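Local atomic coordinates of FMN-dependent nitronate monooxygenase (Shewanella oneidensis, PDB entry 5LSM), a protein that probably oxidises propionate 3-nitronate with molecular oxygen, using a bound flavin mononucleotide, in the detoxification of nitronates. Residues F13-A18 and S342-L347; T268-G273 and E292-F297; A251-A256 and S320-G325. All blocks are in the same frame, centred on the assembly; numbering follows the deposited sequence.

Contact 1. Residues F13-A18 and S342-L347; sequences FPIIQA and SFVLSL
Over one face of the Phe13 ring sits a methyl of Val344: CG2 of Val344 lies 4.3 Å from the centroid of the Phe13 ring and 16° off the ring normal, a CH-pi contact displaced toward the CD1-CE1 rim. The Phe343 ring is met differently, at its edge and near its plane, where Ile15 CG2 comes to 4.1 Å from Phe343 CD2. Val344 serves two neighbours because its methyls diverge. With CG1 opposite the carbonyl carbon (chi1 -54°), that methyl is directed at Ile15, and CG2 is left to cover Phe13. The closest approach of the contact follows, Val344 CG1 to Ile15 CG1 at 3.7 Å. Ile15 then continues past Val344, and its CD1 ends 4.0 Å from Phe343 CB, the two side chains crossing at about a right angle.

Strand 15-17 is the first strand of the eight-stranded parallel sheet of a TIM-barrel protein; backbone bonds join it to Val235 and Val237 on one side and Leu38 on the other. Ser342 ends helix 336-342, and the chain goes on in two overlapping type I turns, Ser342 to Leu345 and Val344 to Leu347, so the last part of the modelled chain packs beside the first barrel strand by apolar contact, without a hydrogen bond across. Were Ile15 cut back to an alanine, a gap would probably open between Val344 CG1 and Phe343 CB, and the Phe343 edge would lose the methyl beside CD2. At the outer end, Pro14, the centre of an inverse gamma turn, and Leu347 reach toward each other, CG of Pro14 lying 4.0 Å from CD1 of Leu347. Met228 of helix 221-229 touches both of these side chains.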
loop_
_atom_site.group_PDB
_atom_site.type_symbol
_atom_site.label_atom_id
_atom_site.label_comp_id
_atom_site.label_asym_id
_atom_site.label_seq_id
_atom_site.Cartn_x
_atom_site.Cartn_y
_atom_site.Cartn_z
ATOM N N PHE A 13 16.057 21.853 5.862
ATOM C CA PHE A 13 15.788 20.436 6.083
ATOM C C PHE A 13 14.883 19.896 4.982
ATOM O O PHE A 13 14.063 20.630 4.428
ATOM C CB PHE A 13 15.134 20.238 7.442
ATOM C CG PHE A 13 15.988 20.674 8.609
ATOM C CD1 PHE A 13 17.291 20.192 8.763
ATOM C CD2 PHE A 13 15.446 21.440 9.633
ATOM C CE1 PHE A 13 18.054 20.520 9.882
ATOM C CE2 PHE A 13 16.194 21.759 10.765
ATOM C CZ PHE A 13 17.511 21.322 10.873
ATOM N N PRO A 14 15.049 18.621 4.623
ATOM C CA PRO A 14 14.267 18.128 3.498
ATOM C C PRO A 14 12.932 17.537 3.950
ATOM O O PRO A 14 12.543 16.465 3.480
ATOM C CB PRO A 14 15.178 17.049 2.892
ATOM C CG PRO A 14 15.912 16.503 4.069
ATOM C CD PRO A 14 16.103 17.668 5.020
ATOM N N ILE A 15 12.232 18.269 4.824
ATOM C CA ILE A 15 10.867 17.949 5.246
ATOM C C ILE A 15 9.892 18.973 4.674
ATOM O O ILE A 15 10.098 20.175 4.794
ATOM C CB ILE A 15 10.734 18.010 6.779
ATOM C CG1 ILE A 15 11.827 17.187 7.459
ATOM C CG2 ILE A 15 9.366 17.536 7.213
ATOM C CD1 ILE A 15 11.911 15.756 6.982
ATOM N N ILE A 16 8.823 18.489 4.056
ATOM C CA ILE A 16 7.709 19.347 3.652
ATOM C C ILE A 16 6.542 18.967 4.527
ATOM O O ILE A 16 6.234 17.790 4.691
ATOM C CB ILE A 16 7.322 19.157 2.159
ATOM C CG1 ILE A 16 8.541 19.461 1.261
ATOM C CG2 ILE A 16 6.118 20.039 1.778
ATOM C CD1 ILE A 16 8.294 19.245 -0.215
ATOM N N GLN A 17 5.941 19.960 5.154
ATOM C CA GLN A 17 4.733 19.733 5.894
ATOM C C GLN A 17 3.554 19.739 4.926
ATOM O O GLN A 17 3.345 20.706 4.182
ATOM C CB GLN A 17 4.593 20.789 6.981
ATOM C CG GLN A 17 3.198 20.954 7.517
ATOM C CD GLN A 17 2.560 22.196 6.979
ATOM O OE1 GLN A 17 3.184 23.251 6.960
ATOM N NE2 GLN A 17 1.319 22.084 6.525
ATOM N N ALA A 18 2.823 18.628 4.894
ATOM C CA ALA A 18 1.751 18.439 3.905
ATOM C C ALA A 18 0.638 19.484 4.064
ATOM O O ALA A 18 0.156 19.722 5.180
ATOM C CB ALA A 18 1.176 17.037 4.020
ATOM N N SER A 342 12.436 16.413 15.250
ATOM C CA SER A 342 12.333 14.928 15.420
ATOM C C SER A 342 12.790 14.205 14.141
ATOM O O SER A 342 13.514 13.205 14.201
ATOM C CB SER A 342 10.883 14.466 15.737
ATOM N N PHE A 343 12.298 14.689 12.998
ATOM C CA PHE A 343 12.251 13.902 11.769
ATOM C C PHE A 343 13.605 13.773 11.090
ATOM O O PHE A 343 13.751 12.962 10.180
ATOM C CB PHE A 343 11.267 14.532 10.769
ATOM C CG PHE A 343 9.835 14.539 11.226
ATOM C CD1 PHE A 343 9.344 13.563 12.083
ATOM C CD2 PHE A 343 8.958 15.475 10.727
ATOM C CE1 PHE A 343 8.020 13.567 12.479
ATOM C CE2 PHE A 343 7.622 15.448 11.074
ATOM C CZ PHE A 343 7.153 14.500 11.962
ATOM N N VAL A 344 14.565 14.622 11.459
ATOM C CA VAL A 344 15.832 14.703 10.722
ATOM C C VAL A 344 17.048 14.184 11.494
ATOM O O VAL A 344 18.152 14.204 10.984
ATOM C CB VAL A 344 16.095 16.134 10.234
ATOM C CG1 VAL A 344 14.910 16.637 9.434
ATOM C CG2 VAL A 344 16.363 17.067 11.396
ATOM N N LEU A 345 16.824 13.640 12.685
ATOM C CA LEU A 345 17.896 13.055 13.508
ATOM C C LEU A 345 18.714 11.943 12.835
ATOM O O LEU A 345 19.904 11.799 13.117
ATOM C CB LEU A 345 17.311 12.497 14.799
ATOM C CG LEU A 345 17.065 13.435 15.976
ATOM C CD1 LEU A 345 17.360 14.888 15.663
ATOM C CD2 LEU A 345 15.644 13.272 16.488
ATOM N N SER A 346 18.068 11.122 12.013
ATOM C CA SER A 346 18.726 9.948 11.416
ATOM C C SER A 346 19.429 10.244 10.081
ATOM O O SER A 346 19.948 9.326 9.449
ATOM C CB SER A 346 17.722 8.801 11.212
ATOM O OG SER A 346 17.352 8.197 12.443
ATOM N N LEU A 347 19.476 11.514 9.672
ATOM C CA LEU A 347 20.116 11.908 8.397
ATOM C C LEU A 347 21.531 12.456 8.577
ATOM O O LEU A 347 21.865 12.985 9.639
ATOM C CB LEU A 347 19.266 12.956 7.679
ATOM C CG LEU A 347 17.820 12.546 7.447
ATOM C CD1 LEU A 347 17.090 13.628 6.665
ATOM C CD2 LEU A 347 17.772 11.203 6.729
#

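Contact 2. Residues T268-G273 and E292-F297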
loop_
_atom_site.group_PDB
_atom_site.type_symbol
_atom_site.label_atom_id
_atom_site.label_comp_id
_atom_site.label_asym_id
_atom_site.label_seq_id
_atom_site.Cartn_x
_atom_site.Cartn_y
_atom_site.Cartn_z
ATOM N N THR A 268 -12.454 6.212 0.682
ATOM C CA THR A 268 -13.889 6.474 0.602
ATOM C C THR A 268 -14.153 7.686 -0.284
ATOM O O THR A 268 -13.410 8.660 -0.233
ATOM C CB THR A 268 -14.501 6.737 1.994
ATOM O OG1 THR A 268 -15.864 7.124 1.859
ATOM C CG2 THR A 268 -13.781 7.852 2.727
ATOM N N ASN A 269 -15.175 7.597 -1.140
ATOM C CA ASN A 269 -15.638 8.758 -1.912
ATOM C C ASN A 269 -16.875 9.426 -1.315
ATOM O O ASN A 269 -17.453 10.340 -1.913
ATOM C CB ASN A 269 -15.909 8.367 -3.363
ATOM C CG ASN A 269 -17.054 7.350 -3.511
ATOM O OD1 ASN A 269 -17.342 6.565 -2.621
ATOM N ND2 ASN A 269 -17.653 7.333 -4.675
ATOM N N LEU A 270 -17.261 8.998 -0.117
ATOM C CA LEU A 270 -18.588 9.320 0.412
ATOM C C LEU A 270 -18.718 10.789 0.791
ATOM O O LEU A 270 -19.814 11.321 0.765
ATOM C CB LEU A 270 -18.933 8.432 1.620
ATOM C CG LEU A 270 -19.284 6.968 1.313
ATOM C CD1 LEU A 270 -19.404 6.153 2.573
ATOM C CD2 LEU A 270 -20.578 6.862 0.522
ATOM N N PHE A 271 -17.615 11.447 1.130
ATOM C CA PHE A 271 -17.684 12.791 1.697
ATOM C C PHE A 271 -17.468 13.882 0.664
ATOM O O PHE A 271 -17.808 15.036 0.900
ATOM C CB PHE A 271 -16.646 12.959 2.807
ATOM C CG PHE A 271 -16.785 11.970 3.906
ATOM C CD1 PHE A 271 -17.663 12.200 4.952
ATOM C CD2 PHE A 271 -16.114 10.761 3.850
ATOM C CE1 PHE A 271 -17.806 11.280 5.971
ATOM C CE2 PHE A 271 -16.247 9.828 4.871
ATOM C CZ PHE A 271 -17.109 10.085 5.922
ATOM N N SER A 272 -16.843 13.536 -0.450
ATOM C CA SER A 272 -16.386 14.549 -1.402
ATOM C C SER A 272 -16.740 14.239 -2.875
ATOM O O SER A 272 -16.902 15.161 -3.677
ATOM C CB SER A 272 -14.883 14.720 -1.254
ATOM O OG SER A 272 -14.220 13.582 -1.775
ATOM N N GLY A 273 -16.876 12.957 -3.219
ATOM C CA GLY A 273 -16.970 12.526 -4.622
ATOM C C GLY A 273 -15.708 11.867 -5.168
ATOM O O GLY A 273 -15.693 11.369 -6.298
ATOM N N GLU A 292 -20.646 3.893 -5.889
ATOM C CA GLU A 292 -20.700 4.304 -7.286
ATOM C C GLU A 292 -21.766 5.384 -7.527
ATOM O O GLU A 292 -21.730 6.077 -8.541
ATOM C CB GLU A 292 -20.973 3.083 -8.168
ATOM C CG GLU A 292 -19.984 1.924 -7.961
ATOM C CD GLU A 292 -20.163 1.148 -6.636
ATOM O OE1 GLU A 292 -21.303 1.040 -6.108
ATOM O OE2 GLU A 292 -19.150 0.609 -6.129
ATOM N N ALA A 293 -22.663 5.575 -6.556
ATOM C CA ALA A 293 -23.800 6.513 -6.679
ATOM C C ALA A 293 -23.517 7.964 -6.227
ATOM O O ALA A 293 -24.326 8.847 -6.460
ATOM C CB ALA A 293 -24.988 5.964 -5.902
ATOM N N VAL A 294 -22.390 8.192 -5.560
ATOM C CA VAL A 294 -22.012 9.519 -5.091
ATOM C C VAL A 294 -21.709 10.470 -6.250
ATOM O O VAL A 294 -21.048 10.100 -7.198
ATOM C CB VAL A 294 -20.772 9.435 -4.194
ATOM C CG1 VAL A 294 -20.435 10.792 -3.592
ATOM C CG2 VAL A 294 -21.005 8.402 -3.099
ATOM N N PRO A 295 -22.192 11.715 -6.166
ATOM C CA PRO A 295 -21.897 12.642 -7.246
ATOM C C PRO A 295 -20.411 12.983 -7.396
ATOM O O PRO A 295 -19.628 12.877 -6.440
ATOM C CB PRO A 295 -22.703 13.899 -6.879
ATOM C CG PRO A 295 -23.128 13.716 -5.467
ATOM C CD PRO A 295 -23.197 12.253 -5.231
ATOM N N ASP A 296 -20.061 13.477 -8.577
ATOM C CA ASP A 296 -18.695 13.850 -8.872
ATOM C C ASP A 296 -18.176 14.929 -7.922
ATOM O O ASP A 296 -18.935 15.733 -7.399
ATOM C CB ASP A 296 -18.574 14.319 -10.316
ATOM C CG ASP A 296 -18.777 13.198 -11.309
ATOM O OD1 ASP A 296 -18.618 12.022 -10.918
ATOM O OD2 ASP A 296 -19.092 13.502 -12.483
ATOM N N PHE A 297 -16.882 14.839 -7.639
ATOM C CA PHE A 297 -16.136 15.812 -6.859
ATOM C C PHE A 297 -16.223 17.228 -7.462
ATOM O O PHE A 297 -15.998 17.397 -8.658
ATOM C CB PHE A 297 -14.675 15.340 -6.817
ATOM C CG PHE A 297 -13.770 16.230 -6.054
ATOM C CD1 PHE A 297 -13.710 16.149 -4.671
ATOM C CD2 PHE A 297 -12.996 17.178 -6.711
ATOM C CE1 PHE A 297 -12.900 17.004 -3.945
ATOM C CE2 PHE A 297 -12.155 18.020 -5.999
ATOM C CZ PHE A 297 -12.106 17.929 -4.612
HETATM O O HOH W 1 -15.149 12.931 -9.176
#
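Val294, which has more surface buried by the contact than any other residue, fits between Asn269, Leu270 and Gly273. Its CG1, anti to the backbone N (chi1 -175°), approaches Asn269 O at 3.5 Å and also faces Gly273 CA, while Val294 CG2 meets Leu270 CD2 at 4.0 Å. The amide of Asn269 passes alongside the valine in the opposite direction, with ND2 3.8 Å from Val294 CB; this ND2 is hydrogen-bonded to Asn291 O, a bond that helps to hold the amide in this orientation.

Phe297 takes the other end. Its CA makes a CA-H...O contact with Ser272 O at 3.3 Å (angle at H 155°), and Ser272 CB lies in plane at the ring edge, 3.9 Å from Phe297 CD1. Ser272 OG itself is bound to His182, whose ring also meets Phe297 edge-to-face.

Gly273 completes the trio. Its CA is 3.2 Å from Pro295 O, and a beta carbon there would clash with Pro295 O and Phe297 N; its positive phi of 105° likewise suits glycine. A water accepts from Phe297 N at 3.0 Å and donates weakly to Gly273 O.

Trp86 of helix 80-89 touches both Leu270 and Val294, where the irregular loop 292-297 meets the connection of a beta hairpin: residues 268-273 open with an ST turn at Thr268 and link the antiparallel strands 265-268 and 276-279.

Contact 3. Residues A251-A256 and S320-G325. With FMN (flavin mononucleotide), chain I.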
loop_
_atom_site.group_PDB
_atom_site.type_symbol
_atom_site.label_atom_id
_atom_site.label_comp_id
_atom_site.label_asym_id
_atom_site.label_seq_id
_atom_site.Cartn_x
_atom_site.Cartn_y
_atom_site.Cartn_z
ATOM N N ALA A 251 -11.525 18.598 17.903
ATOM C CA ALA A 251 -11.464 17.748 19.086
ATOM C C ALA A 251 -11.876 16.331 18.754
ATOM O O ALA A 251 -11.273 15.383 19.218
ATOM C CB ALA A 251 -12.372 18.312 20.169
ATOM N N ILE A 252 -12.900 16.203 17.928
ATOM C CA ILE A 252 -13.453 14.914 17.596
ATOM C C ILE A 252 -12.533 14.158 16.630
ATOM O O ILE A 252 -12.279 12.973 16.815
ATOM C CB ILE A 252 -14.890 15.062 17.054
ATOM C CG1 ILE A 252 -15.738 13.878 17.490
ATOM C CG2 ILE A 252 -14.922 15.231 15.539
ATOM C CD1 ILE A 252 -17.201 14.034 17.148
ATOM N N HIS A 253 -11.942 14.884 15.677
ATOM C CA HIS A 253 -10.874 14.352 14.815
ATOM C C HIS A 253 -9.618 13.990 15.627
ATOM O O HIS A 253 -9.100 12.897 15.500
ATOM C CB HIS A 253 -10.532 15.376 13.733
ATOM C CG HIS A 253 -9.811 14.808 12.545
ATOM N ND1 HIS A 253 -9.212 13.563 12.548
ATOM C CD2 HIS A 253 -9.547 15.347 11.331
ATOM C CE1 HIS A 253 -8.633 13.352 11.380
ATOM N NE2 HIS A 253 -8.798 14.429 10.633
ATOM N N ARG A 254 -9.190 14.869 16.528
ATOM C CA ARG A 254 -8.100 14.540 17.476
ATOM C C ARG A 254 -8.337 13.248 18.293
ATOM O O ARG A 254 -7.395 12.481 18.570
ATOM C CB ARG A 254 -7.870 15.706 18.434
ATOM C CG ARG A 254 -7.214 16.915 17.795
ATOM C CD ARG A 254 -7.102 18.083 18.769
ATOM N NE ARG A 254 -6.217 19.129 18.255
ATOM C CZ ARG A 254 -4.886 19.118 18.360
ATOM N NH1 ARG A 254 -4.260 18.132 19.000
ATOM N NH2 ARG A 254 -4.174 20.100 17.820
ATOM N N GLU A 255 -9.582 13.039 18.711
ATOM C CA GLU A 255 -9.935 11.908 19.574
ATOM C C GLU A 255 -9.886 10.604 18.792
ATOM O O GLU A 255 -9.492 9.560 19.313
ATOM C CB GLU A 255 -11.341 12.106 20.138
ATOM C CG GLU A 255 -11.789 11.018 21.110
ATOM C CD GLU A 255 -12.493 11.568 22.342
ATOM O OE1 GLU A 255 -12.606 12.810 22.469
ATOM O OE2 GLU A 255 -12.917 10.759 23.194
ATOM N N ALA A 256 -10.322 10.676 17.540
ATOM C CA ALA A 256 -10.317 9.528 16.661
ATOM C C ALA A 256 -8.881 9.099 16.376
ATOM O O ALA A 256 -8.543 7.928 16.541
ATOM C CB ALA A 256 -11.058 9.855 15.370
ATOM N N SER A 320 -18.031 12.121 9.858
ATOM C CA SER A 320 -16.918 13.048 9.674
ATOM C C SER A 320 -15.886 12.490 8.675
ATOM O O SER A 320 -15.604 11.295 8.678
ATOM C CB SER A 320 -16.246 13.336 11.011
ATOM O OG SER A 320 -17.119 14.013 11.896
ATOM N N PRO A 321 -15.320 13.360 7.823
ATOM C CA PRO A 321 -14.125 13.014 7.067
ATOM C C PRO A 321 -12.869 13.056 7.952
ATOM O O PRO A 321 -12.311 14.121 8.210
ATOM C CB PRO A 321 -14.077 14.098 5.991
ATOM C CG PRO A 321 -14.666 15.287 6.659
ATOM C CD PRO A 321 -15.774 14.730 7.528
ATOM N N LEU A 322 -12.451 11.893 8.431
ATOM C CA LEU A 322 -11.393 11.805 9.405
ATOM C C LEU A 322 -10.109 11.446 8.672
ATOM O O LEU A 322 -9.615 10.336 8.765
ATOM C CB LEU A 322 -11.741 10.729 10.428
ATOM C CG LEU A 322 -12.983 10.935 11.293
ATOM C CD1 LEU A 322 -13.323 9.636 12.003
ATOM C CD2 LEU A 322 -12.721 12.033 12.310
ATOM N N TRP A 323 -9.614 12.371 7.877
ATOM C CA TRP A 323 -8.486 12.096 7.027
ATOM C C TRP A 323 -7.252 11.706 7.864
ATOM O O TRP A 323 -6.966 12.338 8.871
ATOM C CB TRP A 323 -8.176 13.325 6.188
ATOM C CG TRP A 323 -9.176 13.679 5.093
ATOM C CD1 TRP A 323 -9.170 14.819 4.376
ATOM C CD2 TRP A 323 -10.287 12.898 4.586
ATOM N NE1 TRP A 323 -10.183 14.816 3.441
ATOM C CE2 TRP A 323 -10.910 13.671 3.577
ATOM C CE3 TRP A 323 -10.851 11.665 4.924
ATOM C CZ2 TRP A 323 -12.033 13.231 2.870
ATOM C CZ3 TRP A 323 -11.968 11.220 4.211
ATOM C CH2 TRP A 323 -12.534 11.997 3.187
ATOM N N CYS A 324 -6.558 10.638 7.450
ATOM C CA CYS A 324 -5.524 9.970 8.264
ATOM C C CYS A 324 -4.895 8.862 7.418
ATOM O O CYS A 324 -5.581 8.190 6.670
ATOM C CB CYS A 324 -6.106 9.371 9.559
ATOM S SG CYS A 324 -4.915 8.478 10.622
ATOM N N GLY A 325 -3.574 8.754 7.470
ATOM C CA GLY A 325 -2.856 7.739 6.720
ATOM C C GLY A 325 -2.831 6.432 7.473
ATOM O O GLY A 325 -3.446 6.303 8.507
HETATM N N1 FMN I . -2.891 17.275 -0.263
HETATM C C2 FMN I . -3.130 18.383 -1.022
HETATM O O2 FMN I . -2.531 18.519 -2.118
HETATM N N3 FMN I . -4.011 19.335 -0.649
HETATM C C4 FMN I . -4.698 19.250 0.501
HETATM O O4 FMN I . -5.518 20.122 0.839
HETATM C C4A FMN I . -4.490 18.069 1.361
HETATM N N5 FMN I . -5.129 17.957 2.528
HETATM C C5A FMN I . -4.899 16.924 3.356
HETATM C C6 FMN I . -5.587 16.896 4.566
HETATM C C7 FMN I . -5.384 15.870 5.466
HETATM C C7M FMN I . -6.177 15.875 6.748
HETATM C C8 FMN I . -4.422 14.781 5.129
HETATM C C8M FMN I . -4.210 13.649 6.110
HETATM C C9 FMN I . -3.730 14.802 3.909
HETATM C C9A FMN I . -3.932 15.845 2.991
HETATM N N10 FMN I . -3.230 15.958 1.750
HETATM C C10 FMN I . -3.515 17.061 0.917
HETATM C "C1'" FMN I . -2.280 14.935 1.277
HETATM C "C2'" FMN I . -0.871 15.202 1.777
HETATM O "O2'" FMN I . -0.266 16.213 0.949
HETATM C "C3'" FMN I . -0.020 13.925 1.746
HETATM O "O3'" FMN I . -0.189 13.265 0.487
HETATM C "C4'" FMN I . -0.375 12.909 2.833
HETATM O "O4'" FMN I . -0.756 13.515 4.075
HETATM C "C5'" FMN I . 0.822 11.995 3.035
HETATM O "O5'" FMN I . 0.509 10.903 3.895
HETATM P P FMN I . 0.554 10.986 5.502
HETATM O O1P FMN I . 1.665 11.940 5.880
HETATM O O2P FMN I . 0.819 9.555 5.894
HETATM O O3P FMN I . -0.809 11.487 5.822
#
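The flavin pocket is bordered here by Trp323, one of the residues lining the FMN site, and the same short loop packs against helix 251-258. Trp323 CB is 3.3 Å from FMN C7M, and this methyl lies in the plane of the indole at its edge; Pro321 CB lies over one indole face, near its rim.

His253 reaches out from helix 251-258 toward the 320-325 loop. With CG anti to the backbone N (chi1 -161°), its imidazole extends along the loop backbone, and Leu322 CA sits over one face, 4.0 Å from the centroid of the His253 ring and 24° off its normal. Trp323 O lies at the ring edge, in plane, 3.2 Å from His253 CE1. Leu322 runs the opposite way, back toward the helix: its CD2 is 3.8 Å from His253 ND1, and its CD1 is 4.1 Å from Ala256 CB.

Ser320 OG is bound to Glu312 of helix 301-313, while Leu322 and Cys324 pair through their backbones with Ile279 and Arg277 of strand 276-279. The loop 320-325 therefore runs between helix 251-258 and that strand, with Ile279 touching both Ala256 and Leu322.

Contact 1 joins a segment near the N-terminus to one near the end of the modelled chain and encloses the others in sequence: contact 3 is nested within it, and contact 2 within contact 3. Contacts 1 and 2 lie on opposite sides of the chain's centre, about 34 Å between centres, and contacts 1 and 3 are about 24 Å apart between centres. Contacts 2 and 3 touch, with centres about 19 Å apart: Phe271 CZ packs 3.4 Å from Ser320 O, and Phe271 CD2 3.8 Å from Trp323 CH2. Both adjoin the antiparallel sheet containing strands 265-268 and 276-279, whereas contact 1 involves the first strand of the parallel barrel sheet. The FMN pocket draws on both regions, through Ala18 in contact 1 and Trp323 in contact 3.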